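Local atomic coordinates of capsular polysaccharide export system protein KpsC (Thermosulfurimonas dismutans, PDB entry 6MGD), a protein that transfers Kdo in beta(2,7) linkage, probably from its cytidine monophosphate-activated form, to build the glycolipid anchor of Gram-negative bacterial capsules. Residues A[161-166]-A[175-180]; A[243-248]-A[262-267]; A[32-37]-A[58-63]; A[4-9]-A[25-30]. All coordinates share one frame; numbering follows the deposited sequence.

Contact 1: A[161-166]-A[175-180]; sequences QVESDA and IKTNLE
The side-chain amide of Asn-178 makes two bonds to the backbone of Gln-161, as a peptide group could. Gln-161 N donates almost straight to Asn-178 OD1 (3.0 Å, 171°), although it approaches tilted from the carbonyl plane. Asn-178 ND2 returns a bond of 3.1 Å to Gln-161 O, which lies close to the plane of the amide. An asparagine suits this place because one flat group carries the donor and the acceptor side by side, and the pair of bonds fixes the amide's rotation.

Glu-163, extended beyond CG, reaches across the gap so that its carboxylate OE2 accepts from Asn-178 N at 3.0 Å, on its anti side and somewhat out of the carboxylate plane. The same oxygen lies 3.3 Å from Thr-177 CB. A carboxylate here probably gains from the partial positive charge of the helix start.

Capping bonds form the third group. Thr-177 is the N-cap of helix 178-188, and its OG1 accepts from Glu-180 N (3.1 Å). Asp-165, closing the type I turn 162-165, caps helix 166-169 through Ser-167 N. The polar end of Gln-161 turns away to Thr-243 N. Together these bonds tie the loop after strand 155-159 to the N-terminus of helix 178-188, in the parallel, Rossmann-like sheet expected of a GT-B glycosyltransferase.

Contact 2: A[243-248]-A[262-267]; sequences TSLFGF and HPFYAG
Phe-264 drives its edge into the face of Phe-248, a T-shaped pair with centroids 4.9 Å apart and planes at 66°. The point of entry is Phe-264 CZ, which sits 3.4 Å from Phe-248 CG, toward the rim of that ring. Leu-245 CD1 meets Phe-264 CE1 at the ring edge (3.6 Å), so the leading rim of the ring meets an aliphatic branch and an aromatic face side by side. Beyond the two segments, Phe-73 stacks on Phe-264.

Tyr-265 packs beside this pair, its CD1 3.6 Å from Phe-248 CB. Its CG lies between the backbone N and the carbonyl carbon (chi1 49°), which aims the ring at the backbone of 244-248. Phe-248 N lies over one face, 3.4 Å from Tyr-265 CZ, while Pro-263 CG covers the opposite face. The hydroxyl is directed at Ser-244 O; this hydrogen bond is modelled very short, so its exact length is doubtful. Gly-247, with no side chain, lets Tyr-265 OH come within 3.2 Å of its CA. Ser-244 OG meanwhile caps Phe-246 N.

Both segments follow the C-terminal ends of neighbouring parallel strands, 238-241 and 257-259. In GT-B enzymes loops on that side of the C-terminal Rossmann-like domain usually surround the donor nucleotide, and these probably help frame that site.

Contact 3: A[32-37]-A[58-63]; sequences QEVEDL and VNFNKS
Val-34 seats a methyl group on the ring of Phe-60, pinning helix 31-41 to the loop that leads into strand 64-71 of the N-terminal Rossmann-like half. The contact is a clean CH-pi interaction: Val-34 CG1 lies 3.8 Å from the ring centroid, only 8° off the normal. With CG1 anti to the backbone N (chi1 -179°), that branch is the one over the ring centre, while Val-34 CB packs on Phe-60 CE2. A beta-branched residue suits the helix here, since it presents a broad apolar surface close to the backbone.

Glu-35 takes the ring's edge. Its chain bends at chi2 (-80°) and brings CD to 3.9 Å from Phe-60 CD2, with the carboxylate steeply inclined to the ring. Glu-35 OE1 also passes 3.3 Å from Asn-61 ND2, but the angle is too poor for a hydrogen bond, even though the two flat groups are nearly parallel.

In the next shell, Leu-46 of strand 44-49 touches both Val-34 and Phe-60, and Val-34 also rests on Tyr-7 and Leu-28. Arg-31 packs on Phe-60 and makes a long, weak ion pair with Glu-35. The loop itself is shaped by an Asx turn, in which Asn-61 OD1 accepts from Ser-63 N at 3.1 Å.

Contact 4: A[4-9]-A[25-30]; sequences FYTYKF and KGNLSS
Thr-6 sits at the centre of a parallel pairing between strands 4-7 and 24-28, the two strands of a beta-alpha-beta unit connected through helix 11-20. Its backbone bonds to the residues flanking Asn-27, as parallel register requires: Thr-6 N donates to Gly-26 O (3.1 Å), and Leu-28 N to Thr-6 O (2.8 Å). Lys-25 N to Phe-4 O and Lys-8 N to Leu-28 O continue the ladder at its ends.

A side-chain bridge reinforces it. Asn-27 OD1 accepts from Thr-6 OG1 (2.6 Å) and from Phe-9 N (3.2 Å), each donor lying in the carbonyl plane on a lone pair, and the two come from opposite sides of the C=O. With OG1 set between the backbone N and the carbonyl carbon (chi1 57°), the hydroxyl of Thr-6 turns across to the neighbouring strand. The left-handed backbone of Lys-8 turns the chain so that Phe-9 N can reach the same oxygen. Both Thr-6 and Asn-27 face Ile-14 of helix 11-20.

Apolar packing occupies the other face, where Tyr-5 CB meets Leu-28 CD1 at 4.0 Å beneath helix 31-41. Gly-26 O lies at the edge of the Tyr-5 ring, near its plane.

Polar contacts finish the strand end. The extended Lys-8 passes Ser-29 O with its CE at 3.3 Å and forms a salt bridge with Glu-56, which also bonds to Tyr-7 OH; Lys-8 NZ donates to Tyr-7 OH at 3.1 Å.

Overall arrangement
Along the chain the order is contact 4, contact 3, contact 1, contact 2, each closing before the next opens. They form two pairs. Contacts 3 and 4 have centres about 12 Å apart: contact 4 pairs two strands of the N-terminal mixed sheet, and helix 31-41 of contact 3, which follows strand 24-28 directly, packs on it, Leu-37 CD2 lying 3.6 Å from Tyr-5 CZ. Contacts 1 and 2, centres about 14 Å apart, touch through Gln-161 and Thr-243; 161-166, 243-248 and 262-267 follow strands of the parallel sheet, and 175-180 opens helix 178-188. Centres of different pairs lie about 30 to 32 Å apart, consistent with the two Rossmann-like halves of a GT-B enzyme, between which the active-site cleft normally lies.

Contact 1: A[161-166]-A[175-180]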
loop_
_atom_site.group_PDB
_atom_site.type_symbol
_atom_site.label_atom_id
_atom_site.label_comp_id
_atom_site.label_asym_id
_atom_site.label_seq_id
_atom_site.Cartn_x
_atom_site.Cartn_y
_atom_site.Cartn_z
ATOM N N GLN A 161 -0.143 -5.159 -12.324
ATOM C CA GLN A 161 0.931 -4.633 -11.500
ATOM C C GLN A 161 2.268 -4.849 -12.192
ATOM O O GLN A 161 2.387 -5.642 -13.130
ATOM C CB GLN A 161 0.962 -5.301 -10.118
ATOM C CG GLN A 161 -0.291 -5.114 -9.283
ATOM C CD GLN A 161 -0.182 -5.792 -7.930
ATOM O OE1 GLN A 161 -1.137 -6.404 -7.449
ATOM N NE2 GLN A 161 0.987 -5.685 -7.307
ATOM N N VAL A 162 3.280 -4.132 -11.716
ATOM C CA VAL A 162 4.656 -4.420 -12.100
ATOM C C VAL A 162 5.089 -5.667 -11.342
ATOM O O VAL A 162 5.094 -5.684 -10.107
ATOM C CB VAL A 162 5.579 -3.232 -11.800
ATOM C CG1 VAL A 162 6.863 -3.340 -12.612
ATOM C CG2 VAL A 162 4.860 -1.926 -12.089
ATOM N N GLU A 163 5.439 -6.722 -12.081
ATOM C CA GLU A 163 5.647 -8.028 -11.464
ATOM C C GLU A 163 6.866 -8.068 -10.553
ATOM O O GLU A 163 6.929 -8.923 -9.665
ATOM C CB GLU A 163 5.758 -9.102 -12.545
ATOM C CG GLU A 163 4.456 -9.334 -13.291
ATOM C CD GLU A 163 4.601 -10.298 -14.449
ATOM O OE1 GLU A 163 5.750 -10.608 -14.830
ATOM O OE2 GLU A 163 3.562 -10.745 -14.979
ATOM N N SER A 164 7.824 -7.164 -10.737
ATOM C CA SER A 164 9.002 -7.115 -9.882
ATOM C C SER A 164 8.758 -6.366 -8.574
ATOM O O SER A 164 9.714 -6.142 -7.824
ATOM C CB SER A 164 10.168 -6.469 -10.632
ATOM O OG SER A 164 9.851 -5.143 -11.019
ATOM N N ASP A 165 7.515 -5.976 -8.291
ATOM C CA ASP A 165 7.218 -5.227 -7.076
ATOM C C ASP A 165 7.344 -6.121 -5.848
ATOM O O ASP A 165 7.084 -7.326 -5.895
ATOM C CB ASP A 165 5.816 -4.616 -7.137
ATOM C CG ASP A 165 5.581 -3.586 -6.039
ATOM O OD1 ASP A 165 5.817 -3.903 -4.857
ATOM O OD2 ASP A 165 5.168 -2.449 -6.361
ATOM N N ALA A 166 7.757 -5.509 -4.734
ATOM C CA ALA A 166 7.961 -6.261 -3.500
ATOM C C ALA A 166 6.651 -6.789 -2.926
ATOM O O ALA A 166 6.638 -7.848 -2.288
ATOM C CB ALA A 166 8.682 -5.389 -2.471
ATOM N N ILE A 175 0.204 -16.788 -6.526
ATOM C CA ILE A 175 0.190 -16.162 -7.844
ATOM C C ILE A 175 1.263 -15.083 -7.893
ATOM O O ILE A 175 1.359 -14.245 -6.991
ATOM C CB ILE A 175 -1.200 -15.584 -8.155
ATOM C CG1 ILE A 175 -2.259 -16.689 -8.104
ATOM C CG2 ILE A 175 -1.208 -14.894 -9.513
ATOM C CD1 ILE A 175 -3.673 -16.185 -8.303
ATOM N N LYS A 176 2.079 -15.102 -8.949
ATOM C CA LYS A 176 3.193 -14.172 -9.068
ATOM C C LYS A 176 3.201 -13.342 -10.343
ATOM O O LYS A 176 4.034 -12.438 -10.456
ATOM C CB LYS A 176 4.532 -14.920 -8.969
ATOM C CG LYS A 176 5.153 -14.905 -7.582
ATOM C CD LYS A 176 4.322 -15.701 -6.595
ATOM C CE LYS A 176 4.941 -15.684 -5.210
ATOM N NZ LYS A 176 4.972 -14.314 -4.635
ATOM N N THR A 177 2.322 -13.615 -11.304
ATOM C CA THR A 177 2.315 -12.882 -12.562
ATOM C C THR A 177 0.914 -12.368 -12.859
ATOM O O THR A 177 -0.076 -12.824 -12.281
ATOM C CB THR A 177 2.803 -13.752 -13.731
ATOM O OG1 THR A 177 1.943 -14.889 -13.875
ATOM C CG2 THR A 177 4.230 -14.224 -13.491
ATOM N N ASN A 178 0.841 -11.399 -13.774
ATOM C CA ASN A 178 -0.461 -10.914 -14.220
ATOM C C ASN A 178 -1.196 -11.982 -15.017
ATOM O O ASN A 178 -2.423 -12.104 -14.921
ATOM C CB ASN A 178 -0.301 -9.643 -15.056
ATOM C CG ASN A 178 0.422 -8.536 -14.314
ATOM O OD1 ASN A 178 -0.107 -7.954 -13.367
ATOM N ND2 ASN A 178 1.634 -8.224 -14.758
ATOM N N LEU A 179 -0.459 -12.767 -15.808
ATOM C CA LEU A 179 -1.085 -13.812 -16.612
ATOM C C LEU A 179 -1.720 -14.877 -15.728
ATOM O O LEU A 179 -2.846 -15.317 -15.985
ATOM C CB LEU A 179 -0.057 -14.439 -17.555
ATOM C CG LEU A 179 0.650 -13.510 -18.548
ATOM C CD1 LEU A 179 1.879 -12.839 -17.931
ATOM C CD2 LEU A 179 1.025 -14.269 -19.813
ATOM N N GLU A 180 -1.010 -15.304 -14.680
ATOM C CA GLU A 180 -1.597 -16.235 -13.723
ATOM C C GLU A 180 -2.763 -15.602 -12.975
ATOM O O GLU A 180 -3.736 -16.293 -12.649
ATOM C CB GLU A 180 -0.532 -16.722 -12.740
ATOM C CG GLU A 180 0.434 -17.740 -13.324
ATOM C CD GLU A 180 -0.267 -19.002 -13.784
ATOM O OE1 GLU A 180 -0.121 -19.373 -14.969
ATOM O OE2 GLU A 180 -0.975 -19.620 -12.959
#

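Contact 2: A[243-248]-A[262-267]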
loop_
_atom_site.group_PDB
_atom_site.type_symbol
_atom_site.label_atom_id
_atom_site.label_comp_id
_atom_site.label_asym_id
_atom_site.label_seq_id
_atom_site.Cartn_x
_atom_site.Cartn_y
_atom_site.Cartn_z
ATOM N N THR A 243 -2.130 -7.883 -5.216
ATOM C CA THR A 243 -1.765 -7.104 -4.036
ATOM C C THR A 243 -1.833 -5.603 -4.302
ATOM O O THR A 243 -1.194 -4.824 -3.585
ATOM C CB THR A 243 -0.363 -7.463 -3.534
ATOM O OG1 THR A 243 0.608 -7.082 -4.516
ATOM C CG2 THR A 243 -0.248 -8.953 -3.248
ATOM N N SER A 244 -2.592 -5.177 -5.307
ATOM C CA SER A 244 -2.555 -3.786 -5.734
ATOM C C SER A 244 -3.218 -2.868 -4.713
ATOM O O SER A 244 -4.271 -3.189 -4.154
ATOM C CB SER A 244 -3.239 -3.629 -7.090
ATOM O OG SER A 244 -3.057 -2.321 -7.598
ATOM N N LEU A 245 -2.586 -1.716 -4.474
ATOM C CA LEU A 245 -3.221 -0.653 -3.703
ATOM C C LEU A 245 -4.525 -0.195 -4.348
ATOM O O LEU A 245 -5.394 0.355 -3.663
ATOM C CB LEU A 245 -2.255 0.525 -3.559
ATOM C CG LEU A 245 -2.658 1.713 -2.688
ATOM C CD1 LEU A 245 -2.860 1.273 -1.247
ATOM C CD2 LEU A 245 -1.607 2.814 -2.780
ATOM N N PHE A 246 -4.664 -0.418 -5.658
ATOM C CA PHE A 246 -5.911 -0.157 -6.370
ATOM C C PHE A 246 -7.110 -0.763 -5.648
ATOM O O PHE A 246 -8.198 -0.176 -5.634
ATOM C CB PHE A 246 -5.790 -0.718 -7.788
ATOM C CG PHE A 246 -6.773 -0.152 -8.763
ATOM C CD1 PHE A 246 -7.951 -0.822 -9.045
ATOM C CD2 PHE A 246 -6.506 1.035 -9.427
ATOM C CE1 PHE A 246 -8.854 -0.312 -9.955
ATOM C CE2 PHE A 246 -7.405 1.552 -10.340
ATOM C CZ PHE A 246 -8.579 0.877 -10.604
ATOM N N GLY A 247 -6.926 -1.937 -5.033
ATOM C CA GLY A 247 -8.022 -2.585 -4.333
ATOM C C GLY A 247 -8.429 -1.885 -3.051
ATOM O O GLY A 247 -9.594 -1.948 -2.650
ATOM N N PHE A 248 -7.481 -1.224 -2.380
ATOM C CA PHE A 248 -7.838 -0.421 -1.216
ATOM C C PHE A 248 -8.645 0.807 -1.618
ATOM O O PHE A 248 -9.527 1.245 -0.870
ATOM C CB PHE A 248 -6.580 -0.011 -0.451
ATOM C CG PHE A 248 -6.849 0.846 0.757
ATOM C CD1 PHE A 248 -7.737 0.430 1.736
ATOM C CD2 PHE A 248 -6.196 2.057 0.923
ATOM C CE1 PHE A 248 -7.980 1.215 2.850
ATOM C CE2 PHE A 248 -6.431 2.843 2.038
ATOM C CZ PHE A 248 -7.324 2.421 3.002
ATOM N N HIS A 262 -2.302 -11.383 -0.732
ATOM C CA HIS A 262 -2.523 -10.971 0.656
ATOM C C HIS A 262 -2.064 -9.532 0.858
ATOM O O HIS A 262 -1.065 -9.277 1.543
ATOM C CB HIS A 262 -1.802 -11.902 1.628
ATOM C CG HIS A 262 -2.417 -13.261 1.740
ATOM N ND1 HIS A 262 -1.681 -14.390 2.033
ATOM C CD2 HIS A 262 -3.701 -13.672 1.612
ATOM C CE1 HIS A 262 -2.484 -15.438 2.072
ATOM N NE2 HIS A 262 -3.714 -15.030 1.819
ATOM N N PRO A 263 -2.779 -8.563 0.286
ATOM C CA PRO A 263 -2.441 -7.158 0.530
ATOM C C PRO A 263 -2.760 -6.768 1.964
ATOM O O PRO A 263 -3.337 -7.540 2.739
ATOM C CB PRO A 263 -3.321 -6.398 -0.466
ATOM C CG PRO A 263 -4.478 -7.304 -0.701
ATOM C CD PRO A 263 -3.925 -8.704 -0.633
ATOM N N PHE A 264 -2.386 -5.534 2.314
ATOM C CA PHE A 264 -2.533 -5.073 3.691
ATOM C C PHE A 264 -3.990 -4.997 4.125
ATOM O O PHE A 264 -4.267 -5.048 5.328
ATOM C CB PHE A 264 -1.849 -3.710 3.869
ATOM C CG PHE A 264 -2.628 -2.541 3.309
ATOM C CD1 PHE A 264 -2.402 -2.094 2.018
ATOM C CD2 PHE A 264 -3.562 -1.868 4.089
ATOM C CE1 PHE A 264 -3.107 -1.011 1.506
ATOM C CE2 PHE A 264 -4.272 -0.790 3.582
ATOM C CZ PHE A 264 -4.044 -0.358 2.291
ATOM N N TYR A 265 -4.921 -4.878 3.181
ATOM C CA TYR A 265 -6.340 -4.789 3.491
ATOM C C TYR A 265 -7.049 -6.134 3.409
ATOM O O TYR A 265 -8.269 -6.185 3.584
ATOM C CB TYR A 265 -7.024 -3.776 2.560
ATOM C CG TYR A 265 -6.710 -3.962 1.090
ATOM C CD1 TYR A 265 -5.598 -3.359 0.515
ATOM C CD2 TYR A 265 -7.527 -4.738 0.277
ATOM C CE1 TYR A 265 -5.305 -3.526 -0.825
ATOM C CE2 TYR A 265 -7.241 -4.911 -1.064
ATOM C CZ TYR A 265 -6.130 -4.303 -1.609
ATOM O OH TYR A 265 -5.839 -4.472 -2.943
ATOM N N ALA A 266 -6.320 -7.216 3.161
ATOM C CA ALA A 266 -6.910 -8.543 3.072
ATOM C C ALA A 266 -6.917 -9.225 4.437
ATOM O O ALA A 266 -6.203 -8.829 5.363
ATOM C CB ALA A 266 -6.155 -9.404 2.060
ATOM N N GLY A 267 -7.743 -10.263 4.549
ATOM C CA GLY A 267 -7.864 -11.025 5.771
ATOM C C GLY A 267 -8.794 -10.444 6.811
ATOM O O GLY A 267 -9.039 -11.103 7.830
#

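Contact 3: A[32-37]-A[58-63]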
loop_
_atom_site.group_PDB
_atom_site.type_symbol
_atom_site.label_atom_id
_atom_site.label_comp_id
_atom_site.label_asym_id
_atom_site.label_seq_id
_atom_site.Cartn_x
_atom_site.Cartn_y
_atom_site.Cartn_z
ATOM N N GLN A 32 28.499 -3.869 7.229
ATOM C CA GLN A 32 29.622 -3.721 8.150
ATOM C C GLN A 32 29.593 -2.364 8.841
ATOM O O GLN A 32 29.896 -2.264 10.034
ATOM C CB GLN A 32 30.949 -3.923 7.414
ATOM C CG GLN A 32 30.865 -3.793 5.901
ATOM C CD GLN A 32 30.428 -5.081 5.228
ATOM O OE1 GLN A 32 29.532 -5.080 4.383
ATOM N NE2 GLN A 32 31.063 -6.189 5.600
ATOM N N GLU A 33 29.224 -1.308 8.110
ATOM C CA GLU A 33 29.126 0.011 8.725
ATOM C C GLU A 33 28.028 0.055 9.776
ATOM O O GLU A 33 28.163 0.756 10.786
ATOM C CB GLU A 33 28.885 1.073 7.653
ATOM C CG GLU A 33 30.028 1.211 6.667
ATOM C CD GLU A 33 29.791 2.297 5.639
ATOM O OE1 GLU A 33 28.961 3.198 5.894
ATOM O OE2 GLU A 33 30.436 2.248 4.570
ATOM N N VAL A 34 26.940 -0.688 9.564
ATOM C CA VAL A 34 25.885 -0.763 10.569
ATOM C C VAL A 34 26.389 -1.472 11.822
ATOM O O VAL A 34 26.133 -1.027 12.947
ATOM C CB VAL A 34 24.642 -1.456 9.980
ATOM C CG1 VAL A 34 23.527 -1.526 11.012
ATOM C CG2 VAL A 34 24.170 -0.726 8.731
ATOM N N GLU A 35 27.123 -2.575 11.651
ATOM C CA GLU A 35 27.628 -3.308 12.809
ATOM C C GLU A 35 28.689 -2.508 13.556
ATOM O O GLU A 35 28.719 -2.512 14.792
ATOM C CB GLU A 35 28.188 -4.666 12.377
ATOM C CG GLU A 35 27.229 -5.538 11.563
ATOM C CD GLU A 35 26.196 -6.269 12.408
ATOM O OE1 GLU A 35 25.638 -5.670 13.352
ATOM O OE2 GLU A 35 25.936 -7.457 12.122
ATOM N N ASP A 36 29.571 -1.819 12.826
ATOM C CA ASP A 36 30.612 -1.031 13.478
ATOM C C ASP A 36 30.014 0.097 14.307
ATOM O O ASP A 36 30.437 0.335 15.445
ATOM C CB ASP A 36 31.579 -0.464 12.437
ATOM C CG ASP A 36 32.289 -1.543 11.648
ATOM O OD1 ASP A 36 32.539 -2.631 12.209
ATOM O OD2 ASP A 36 32.594 -1.301 10.461
ATOM N N LEU A 37 29.026 0.804 13.753
ATOM C CA LEU A 37 28.436 1.933 14.461
ATOM C C LEU A 37 27.621 1.484 15.669
ATOM O O LEU A 37 27.548 2.211 16.667
ATOM C CB LEU A 37 27.565 2.747 13.504
ATOM C CG LEU A 37 26.891 3.999 14.069
ATOM C CD1 LEU A 37 27.934 5.018 14.511
ATOM C CD2 LEU A 37 25.937 4.598 13.046
ATOM N N VAL A 58 20.201 -9.807 4.797
ATOM C CA VAL A 58 21.027 -9.271 5.871
ATOM C C VAL A 58 20.163 -9.099 7.112
ATOM O O VAL A 58 19.043 -8.581 7.037
ATOM C CB VAL A 58 21.674 -7.940 5.456
ATOM C CG1 VAL A 58 22.408 -7.312 6.634
ATOM C CG2 VAL A 58 22.625 -8.157 4.289
ATOM N N ASN A 59 20.680 -9.547 8.253
ATOM C CA ASN A 59 20.015 -9.399 9.537
ATOM C C ASN A 59 21.003 -8.834 10.547
ATOM O O ASN A 59 22.169 -9.245 10.586
ATOM C CB ASN A 59 19.453 -10.739 10.039
ATOM C CG ASN A 59 18.471 -11.365 9.064
ATOM O OD1 ASN A 59 17.752 -10.665 8.349
ATOM N ND2 ASN A 59 18.433 -12.693 9.033
ATOM N N PHE A 60 20.532 -7.886 11.353
ATOM C CA PHE A 60 21.324 -7.255 12.397
ATOM C C PHE A 60 20.842 -7.711 13.768
ATOM O O PHE A 60 19.730 -8.224 13.922
ATOM C CB PHE A 60 21.248 -5.728 12.301
ATOM C CG PHE A 60 21.634 -5.188 10.957
ATOM C CD1 PHE A 60 20.721 -4.484 10.188
ATOM C CD2 PHE A 60 22.910 -5.392 10.457
ATOM C CE1 PHE A 60 21.073 -3.989 8.951
ATOM C CE2 PHE A 60 23.268 -4.900 9.217
ATOM C CZ PHE A 60 22.347 -4.195 8.462
ATOM N N ASN A 61 21.695 -7.510 14.771
ATOM C CA ASN A 61 21.330 -7.856 16.135
ATOM C C ASN A 61 20.223 -6.929 16.642
ATOM O O ASN A 61 19.884 -5.919 16.019
ATOM C CB ASN A 61 22.552 -7.787 17.051
ATOM C CG ASN A 61 23.228 -6.435 17.012
ATOM O OD1 ASN A 61 22.781 -5.490 17.660
ATOM N ND2 ASN A 61 24.307 -6.334 16.248
ATOM N N LYS A 62 19.661 -7.281 17.802
ATOM C CA LYS A 62 18.494 -6.573 18.317
ATOM C C LYS A 62 18.791 -5.131 18.713
ATOM O O LYS A 62 17.848 -4.352 18.895
ATOM C CB LYS A 62 17.900 -7.328 19.510
ATOM C CG LYS A 62 16.413 -7.063 19.717
ATOM C CD LYS A 62 15.766 -8.088 20.636
ATOM C CE LYS A 62 15.695 -7.591 22.070
ATOM N NZ LYS A 62 14.856 -8.488 22.911
ATOM N N SER A 63 20.063 -4.750 18.846
ATOM C CA SER A 63 20.399 -3.369 19.169
ATOM C C SER A 63 20.306 -2.439 17.967
ATOM O O SER A 63 20.361 -1.217 18.145
ATOM C CB SER A 63 21.803 -3.293 19.775
ATOM O OG SER A 63 21.851 -3.932 21.039
#

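Contact 4: A[4-9]-A[25-30]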
loop_
_atom_site.group_PDB
_atom_site.type_symbol
_atom_site.label_atom_id
_atom_site.label_comp_id
_atom_site.label_asym_id
_atom_site.label_seq_id
_atom_site.Cartn_x
_atom_site.Cartn_y
_atom_site.Cartn_z
ATOM N N PHE A 4 18.784 9.096 14.201
ATOM C CA PHE A 4 18.453 8.180 13.120
ATOM C C PHE A 4 19.563 8.134 12.080
ATOM O O PHE A 4 20.271 9.118 11.849
ATOM C CB PHE A 4 17.135 8.567 12.442
ATOM C CG PHE A 4 15.917 8.140 13.203
ATOM C CD1 PHE A 4 15.404 8.933 14.216
ATOM C CD2 PHE A 4 15.286 6.944 12.909
ATOM C CE1 PHE A 4 14.282 8.541 14.920
ATOM C CE2 PHE A 4 14.164 6.545 13.609
ATOM C CZ PHE A 4 13.661 7.344 14.615
ATOM N N TYR A 5 19.695 6.968 11.451
ATOM C CA TYR A 5 20.627 6.749 10.358
ATOM C C TYR A 5 19.887 6.101 9.198
ATOM O O TYR A 5 18.927 5.352 9.398
ATOM C CB TYR A 5 21.805 5.862 10.787
ATOM C CG TYR A 5 22.694 6.504 11.823
ATOM C CD1 TYR A 5 23.776 7.286 11.444
ATOM C CD2 TYR A 5 22.449 6.334 13.179
ATOM C CE1 TYR A 5 24.593 7.879 12.384
ATOM C CE2 TYR A 5 23.260 6.925 14.130
ATOM C CZ TYR A 5 24.331 7.696 13.726
ATOM O OH TYR A 5 25.144 8.289 14.664
ATOM N N THR A 6 20.338 6.401 7.985
ATOM C CA THR A 6 19.750 5.841 6.777
ATOM C C THR A 6 20.652 4.755 6.203
ATOM O O THR A 6 21.875 4.784 6.363
ATOM C CB THR A 6 19.508 6.926 5.724
ATOM O OG1 THR A 6 20.738 7.601 5.437
ATOM C CG2 THR A 6 18.480 7.934 6.225
ATOM N N TYR A 7 20.031 3.793 5.523
ATOM C CA TYR A 7 20.732 2.646 4.954
ATOM C C TYR A 7 20.593 2.687 3.438
ATOM O O TYR A 7 19.521 2.388 2.900
ATOM C CB TYR A 7 20.188 1.337 5.525
ATOM C CG TYR A 7 20.965 0.109 5.106
ATOM C CD1 TYR A 7 20.476 -0.750 4.132
ATOM C CD2 TYR A 7 22.190 -0.191 5.691
ATOM C CE1 TYR A 7 21.181 -1.870 3.751
ATOM C CE2 TYR A 7 22.906 -1.310 5.317
ATOM C CZ TYR A 7 22.397 -2.148 4.347
ATOM O OH TYR A 7 23.105 -3.267 3.969
ATOM N N LYS A 8 21.678 3.062 2.758
ATOM C CA LYS A 8 21.764 3.009 1.297
ATOM C C LYS A 8 20.666 3.841 0.639
ATOM O O LYS A 8 19.977 3.391 -0.279
ATOM C CB LYS A 8 21.731 1.561 0.801
ATOM C CG LYS A 8 22.904 0.719 1.274
ATOM C CD LYS A 8 22.767 -0.727 0.828
ATOM C CE LYS A 8 23.953 -1.563 1.289
ATOM N NZ LYS A 8 23.752 -3.009 0.997
ATOM N N PHE A 9 20.503 5.069 1.121
ATOM C CA PHE A 9 19.581 6.028 0.532
ATOM C C PHE A 9 20.318 6.922 -0.456
ATOM O O PHE A 9 21.490 7.257 -0.266
ATOM C CB PHE A 9 18.921 6.901 1.603
ATOM C CG PHE A 9 17.779 6.237 2.324
ATOM C CD1 PHE A 9 17.577 4.869 2.235
ATOM C CD2 PHE A 9 16.899 6.994 3.085
ATOM C CE1 PHE A 9 16.524 4.267 2.899
ATOM C CE2 PHE A 9 15.845 6.397 3.749
ATOM C CZ PHE A 9 15.657 5.031 3.656
ATOM N N LYS A 25 21.268 11.734 10.636
ATOM C CA LYS A 25 22.650 12.122 10.886
ATOM C C LYS A 25 23.630 11.647 9.828
ATOM O O LYS A 25 24.525 12.404 9.445
ATOM C CB LYS A 25 23.096 11.599 12.253
ATOM C CG LYS A 25 22.413 12.290 13.411
ATOM C CD LYS A 25 22.853 13.742 13.529
ATOM C CE LYS A 25 21.718 14.698 13.198
ATOM N NZ LYS A 25 22.181 16.114 13.179
ATOM N N GLY A 26 23.500 10.416 9.351
ATOM C CA GLY A 26 24.454 9.898 8.391
ATOM C C GLY A 26 23.866 8.751 7.608
ATOM O O GLY A 26 22.862 8.151 8.003
ATOM N N ASN A 27 24.509 8.451 6.486
ATOM C CA ASN A 27 24.055 7.409 5.571
ATOM C C ASN A 27 25.050 6.254 5.613
ATOM O O ASN A 27 26.200 6.400 5.187
ATOM C CB ASN A 27 23.899 7.961 4.157
ATOM C CG ASN A 27 23.240 6.975 3.217
ATOM O OD1 ASN A 27 22.060 6.656 3.363
ATOM N ND2 ASN A 27 23.997 6.489 2.242
ATOM N N LEU A 28 24.604 5.112 6.129
ATOM C CA LEU A 28 25.428 3.913 6.195
ATOM C C LEU A 28 25.272 3.130 4.897
ATOM O O LEU A 28 24.149 2.896 4.437
ATOM C CB LEU A 28 25.026 3.058 7.398
ATOM C CG LEU A 28 24.836 3.839 8.702
ATOM C CD1 LEU A 28 24.368 2.924 9.823
ATOM C CD2 LEU A 28 26.117 4.562 9.097
ATOM N N SER A 29 26.398 2.729 4.308
ATOM C CA SER A 29 26.412 2.174 2.961
ATOM C C SER A 29 26.649 0.671 2.912
ATOM O O SER A 29 26.724 0.111 1.813
ATOM C CB SER A 29 27.472 2.884 2.111
ATOM O OG SER A 29 27.111 4.233 1.870
ATOM N N SER A 30 26.765 0.001 4.056
ATOM C CA SER A 30 27.003 -1.436 4.055
ATOM C C SER A 30 26.628 -2.011 5.413
ATOM O O SER A 30 26.513 -1.287 6.405
ATOM C CB SER A 30 28.461 -1.768 3.720
ATOM O OG SER A 30 29.340 -1.189 4.666
#